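Putative lipoprotein (Bacteroides ovatus, PDB 3OQQ) is of unknown function but is probably an extracellular lipoprotein, and binds calcium ions in the crystal. Local coordinates at residues 202-216 and 297-311. Sequence-based numbering, arbitrary orientation.
Sequences SEYVDRITASLILKG and PMLRAEVRLIGKEGL
The R300 guanidinium has K215 across one face: CG of the lysine sits over its centre, and K215 CD comes within 3.6 Å of R300 NH2. A chi1 of 178° together with a bend at chi2 brings the K215 chain obliquely across the arginine. D181 of strand 173-184 serves both cationic ends, in a salt bridge with R300 NE and a weaker, long ion pair with K215 NZ. The R304 guanidinium carries I306 CD1 over one face, toward the rim; at its edge, in plane, a water accepts from NH1 and reaches T209 OG1, itself hydrogen-bonded to L229 N, while R304 NH2 pairs with E175. At the R207 guanidinium edge, in plane, lies D206 CG, with a weak salt bridge from R207 NE to D206 OD1; R207 NH1 bonds to L229 O. L311 CD2 lies at the edge of the Y204 ring, near its plane, 4.2 Å from Y204 CD1. Strands 205-215 and 298-307 are antiparallel neighbours, with 221-230 and 173-184 as their outer partners. A classic beta bulge at D206 and R207 shifts the register by one: both amides donate to I306 O, D206 N from 2.7 Å and nearly in line with the carbonyl. Beyond it, paired backbone bonds run to K215 and M298. I213 lies alongside R300, its CD1 4.0 Å from R300 CD and also against E302 CB. With an alanine at R300, D181 would probably lose its salt-bridge mate, and the flanks of K215 and I213 would probably be uncovered. The reverse face is apolar: I208 CG1 packs 3.7 Å from L305 CD2, and A210, A301 and V303 join I208 in meeting strand 253-263 of another sheet. On the other side of the bulge, K308 N donates to Y204 O from above the carbonyl plane.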
# COMPACT_ATOMS: atom_id res chain seq x y z
N SER A 202 16.81 10.71 -1.34
CA SER A 202 17.95 9.91 -1.82
C SER A 202 19.06 9.83 -0.74
O SER A 202 19.68 8.79 -0.59
CB SER A 202 18.50 10.47 -3.14
OG SER A 202 18.97 11.80 -3.00
N GLU A 203 19.25 10.91 0.04
CA GLU A 203 20.21 11.03 1.14
C GLU A 203 19.98 9.92 2.19
O GLU A 203 20.91 9.58 2.91
CB GLU A 203 20.09 12.41 1.83
CG GLU A 203 20.49 13.62 0.98
CD GLU A 203 19.49 14.15 -0.04
OE1 GLU A 203 18.43 13.51 -0.26
OE2 GLU A 203 19.79 15.20 -0.67
N TYR A 204 18.75 9.37 2.25
CA TYR A 204 18.40 8.33 3.21
C TYR A 204 18.49 6.92 2.63
O TYR A 204 18.39 5.96 3.39
CB TYR A 204 16.97 8.54 3.74
CG TYR A 204 16.67 9.90 4.35
CD1 TYR A 204 17.65 10.59 5.07
CD2 TYR A 204 15.42 10.49 4.23
CE1 TYR A 204 17.37 11.82 5.66
CE2 TYR A 204 15.13 11.72 4.80
CZ TYR A 204 16.11 12.38 5.52
OH TYR A 204 15.83 13.59 6.09
N VAL A 205 18.60 6.78 1.30
CA VAL A 205 18.57 5.49 0.62
C VAL A 205 19.93 5.19 0.00
O VAL A 205 20.39 5.91 -0.86
CB VAL A 205 17.44 5.46 -0.45
CG1 VAL A 205 17.42 4.12 -1.18
CG2 VAL A 205 16.08 5.76 0.19
N ASP A 206 20.53 4.09 0.43
CA ASP A 206 21.85 3.64 -0.02
C ASP A 206 21.70 2.75 -1.25
O ASP A 206 22.26 3.08 -2.30
CB ASP A 206 22.56 2.87 1.13
CG ASP A 206 23.94 2.30 0.85
OD1 ASP A 206 24.49 2.54 -0.25
OD2 ASP A 206 24.48 1.59 1.72
N ARG A 207 20.94 1.65 -1.13
CA ARG A 207 20.74 0.65 -2.18
C ARG A 207 19.31 0.45 -2.52
O ARG A 207 18.42 0.53 -1.66
CB ARG A 207 21.30 -0.75 -1.76
CG ARG A 207 22.73 -0.81 -1.23
CD ARG A 207 23.71 -0.48 -2.31
NE ARG A 207 25.09 -0.39 -1.84
CZ ARG A 207 26.07 -1.19 -2.24
NH1 ARG A 207 25.83 -2.16 -3.11
NH2 ARG A 207 27.30 -1.02 -1.77
N ILE A 208 19.10 0.06 -3.79
CA ILE A 208 17.79 -0.31 -4.32
C ILE A 208 17.88 -1.74 -4.87
O ILE A 208 18.78 -2.03 -5.67
CB ILE A 208 17.34 0.66 -5.46
CG1 ILE A 208 17.15 2.11 -4.96
CG2 ILE A 208 16.09 0.14 -6.21
CD1 ILE A 208 17.16 3.13 -6.06
N THR A 209 16.92 -2.60 -4.51
CA THR A 209 16.75 -3.91 -5.12
C THR A 209 15.38 -3.85 -5.76
O THR A 209 14.42 -3.49 -5.08
CB THR A 209 16.97 -5.06 -4.16
OG1 THR A 209 18.36 -5.13 -3.85
CG2 THR A 209 16.51 -6.41 -4.74
N ALA A 210 15.28 -4.08 -7.08
CA ALA A 210 13.98 -4.01 -7.75
C ALA A 210 13.75 -5.27 -8.54
O ALA A 210 14.65 -5.70 -9.26
CB ALA A 210 13.91 -2.77 -8.64
N SER A 211 12.56 -5.89 -8.39
CA SER A 211 12.16 -7.14 -9.05
C SER A 211 10.78 -7.09 -9.65
O SER A 211 9.86 -6.47 -9.10
CB SER A 211 12.19 -8.31 -8.07
OG SER A 211 13.34 -8.35 -7.25
N LEU A 212 10.65 -7.74 -10.80
CA LEU A 212 9.40 -8.01 -11.50
C LEU A 212 9.16 -9.47 -11.30
O LEU A 212 10.08 -10.26 -11.53
CB LEU A 212 9.48 -7.64 -12.97
CG LEU A 212 9.40 -6.14 -13.26
CD1 LEU A 212 9.77 -5.85 -14.71
CD2 LEU A 212 8.01 -5.60 -12.88
N ILE A 213 7.99 -9.82 -10.79
CA ILE A 213 7.67 -11.20 -10.36
C ILE A 213 6.24 -11.55 -10.72
O ILE A 213 5.37 -10.68 -10.71
CB ILE A 213 7.86 -11.29 -8.78
CG1 ILE A 213 9.28 -11.00 -8.28
CG2 ILE A 213 7.37 -12.62 -8.16
CD1 ILE A 213 9.29 -10.64 -6.78
N LEU A 214 5.97 -12.85 -10.96
CA LEU A 214 4.62 -13.42 -11.11
C LEU A 214 4.31 -14.10 -9.79
O LEU A 214 5.01 -15.04 -9.39
CB LEU A 214 4.49 -14.37 -12.32
CG LEU A 214 4.59 -13.70 -13.70
CD1 LEU A 214 4.28 -14.73 -14.81
CD2 LEU A 214 3.62 -12.48 -13.83
N LYS A 215 3.35 -13.54 -9.05
CA LYS A 215 2.98 -13.99 -7.71
C LYS A 215 1.86 -15.05 -7.73
O LYS A 215 0.69 -14.73 -7.89
CB LYS A 215 2.59 -12.77 -6.85
CG LYS A 215 2.12 -13.11 -5.42
CD LYS A 215 1.02 -12.12 -5.00
CE LYS A 215 0.37 -12.48 -3.68
NZ LYS A 215 -0.71 -11.51 -3.33
N GLY A 216 2.25 -16.31 -7.57
CA GLY A 216 1.32 -17.44 -7.53
C GLY A 216 0.47 -17.42 -6.28
O GLY A 216 0.93 -17.03 -5.19
N PRO A 297 -1.64 -15.99 -11.48
CA PRO A 297 -0.58 -15.31 -10.71
C PRO A 297 -0.59 -13.80 -10.99
O PRO A 297 -0.87 -13.37 -12.12
CB PRO A 297 0.71 -15.98 -11.22
CG PRO A 297 0.26 -17.37 -11.72
CD PRO A 297 -1.09 -17.07 -12.34
N MSE A 298 -0.35 -12.99 -9.96
CA MSE A 298 -0.42 -11.55 -10.10
C MSE A 298 0.90 -10.97 -10.55
O MSE A 298 1.94 -11.42 -10.08
CB MSE A 298 -0.86 -10.90 -8.79
CG MSE A 298 -2.34 -11.13 -8.49
SE MSE A 298 -2.91 -10.18 -6.88
CE MSE A 298 -4.52 -11.27 -6.53
N LEU A 299 0.87 -9.96 -11.44
CA LEU A 299 2.10 -9.24 -11.82
C LEU A 299 2.53 -8.43 -10.59
O LEU A 299 1.75 -7.64 -10.07
CB LEU A 299 1.92 -8.36 -13.08
CG LEU A 299 3.06 -7.36 -13.43
CD1 LEU A 299 4.41 -8.09 -13.70
CD2 LEU A 299 2.71 -6.55 -14.67
N ARG A 300 3.76 -8.69 -10.09
CA ARG A 300 4.26 -8.06 -8.88
C ARG A 300 5.51 -7.24 -9.12
O ARG A 300 6.47 -7.75 -9.73
CB ARG A 300 4.54 -9.16 -7.80
CG ARG A 300 5.52 -8.73 -6.66
CD ARG A 300 5.57 -9.74 -5.52
NE ARG A 300 4.35 -9.67 -4.71
CZ ARG A 300 4.21 -10.22 -3.50
NH1 ARG A 300 5.21 -10.92 -2.96
NH2 ARG A 300 3.08 -10.08 -2.82
N ALA A 301 5.52 -5.99 -8.61
CA ALA A 301 6.73 -5.18 -8.52
C ALA A 301 7.19 -5.27 -7.06
O ALA A 301 6.38 -5.13 -6.14
CB ALA A 301 6.49 -3.73 -8.94
N GLU A 302 8.47 -5.59 -6.83
CA GLU A 302 9.00 -5.71 -5.48
C GLU A 302 10.22 -4.82 -5.34
O GLU A 302 11.14 -4.90 -6.15
CB GLU A 302 9.32 -7.16 -5.10
CG GLU A 302 9.76 -7.30 -3.65
CD GLU A 302 10.23 -8.68 -3.26
OE1 GLU A 302 9.37 -9.51 -2.90
OE2 GLU A 302 11.45 -8.95 -3.34
N VAL A 303 10.19 -3.93 -4.33
CA VAL A 303 11.27 -2.95 -4.12
C VAL A 303 11.77 -3.03 -2.70
O VAL A 303 11.01 -2.90 -1.74
CB VAL A 303 10.82 -1.50 -4.45
CG1 VAL A 303 12.00 -0.52 -4.30
CG2 VAL A 303 10.22 -1.40 -5.86
N ARG A 304 13.07 -3.24 -2.57
CA ARG A 304 13.77 -3.21 -1.29
C ARG A 304 14.67 -1.98 -1.29
O ARG A 304 15.51 -1.83 -2.19
CB ARG A 304 14.57 -4.50 -1.08
CG ARG A 304 15.21 -4.62 0.29
CD ARG A 304 16.02 -5.88 0.36
NE ARG A 304 16.83 -5.97 1.57
CZ ARG A 304 18.05 -6.50 1.61
NH1 ARG A 304 18.61 -6.96 0.50
NH2 ARG A 304 18.72 -6.56 2.75
N LEU A 305 14.44 -1.06 -0.36
CA LEU A 305 15.28 0.14 -0.23
C LEU A 305 16.05 0.04 1.07
O LEU A 305 15.43 -0.06 2.13
CB LEU A 305 14.45 1.43 -0.27
CG LEU A 305 13.48 1.59 -1.44
CD1 LEU A 305 12.55 2.70 -1.17
CD2 LEU A 305 14.20 1.86 -2.75
N ILE A 306 17.39 0.01 0.99
CA ILE A 306 18.26 -0.14 2.16
C ILE A 306 18.77 1.24 2.53
O ILE A 306 19.39 1.94 1.69
CB ILE A 306 19.40 -1.17 1.92
CG1 ILE A 306 18.81 -2.55 1.54
CG2 ILE A 306 20.31 -1.34 3.15
CD1 ILE A 306 19.03 -2.95 0.07
N GLY A 307 18.45 1.65 3.76
CA GLY A 307 18.84 2.95 4.27
C GLY A 307 20.34 3.12 4.45
O GLY A 307 21.05 2.14 4.72
N LYS A 308 20.83 4.37 4.31
CA LYS A 308 22.23 4.75 4.49
C LYS A 308 22.66 4.42 5.91
O LYS A 308 21.93 4.67 6.87
CB LYS A 308 22.44 6.25 4.23
CG LYS A 308 22.56 6.66 2.78
CD LYS A 308 24.00 6.91 2.37
CE LYS A 308 24.10 7.69 1.08
NZ LYS A 308 23.57 6.93 -0.09
N GLU A 309 23.83 3.83 6.03
CA GLU A 309 24.41 3.49 7.32
C GLU A 309 25.34 4.63 7.72
O GLU A 309 25.81 5.37 6.85
CB GLU A 309 25.16 2.16 7.18
CG GLU A 309 25.11 1.23 8.38
CD GLU A 309 25.87 -0.05 8.11
OE1 GLU A 309 25.30 -0.97 7.48
OE2 GLU A 309 27.08 -0.10 8.45
N GLY A 310 25.59 4.79 9.01
CA GLY A 310 26.51 5.80 9.54
C GLY A 310 26.09 7.26 9.47
O GLY A 310 26.93 8.14 9.64
N LEU A 311 24.79 7.54 9.23
CA LEU A 311 24.25 8.90 9.25
C LEU A 311 24.14 9.29 10.73
O LEU A 311 23.90 8.40 11.57
CB LEU A 311 22.90 8.97 8.51
CG LEU A 311 22.67 10.21 7.61
CD1 LEU A 311 23.66 10.26 6.43
CD2 LEU A 311 21.26 10.24 7.09
O HOH W 1 21.83 8.04 -1.79
O HOH W 2 25.32 3.02 3.71
O HOH W 3 23.35 0.78 3.93
O HOH W 4 18.42 -7.33 -2.16
O HOH W 5 13.11 -6.79 -5.21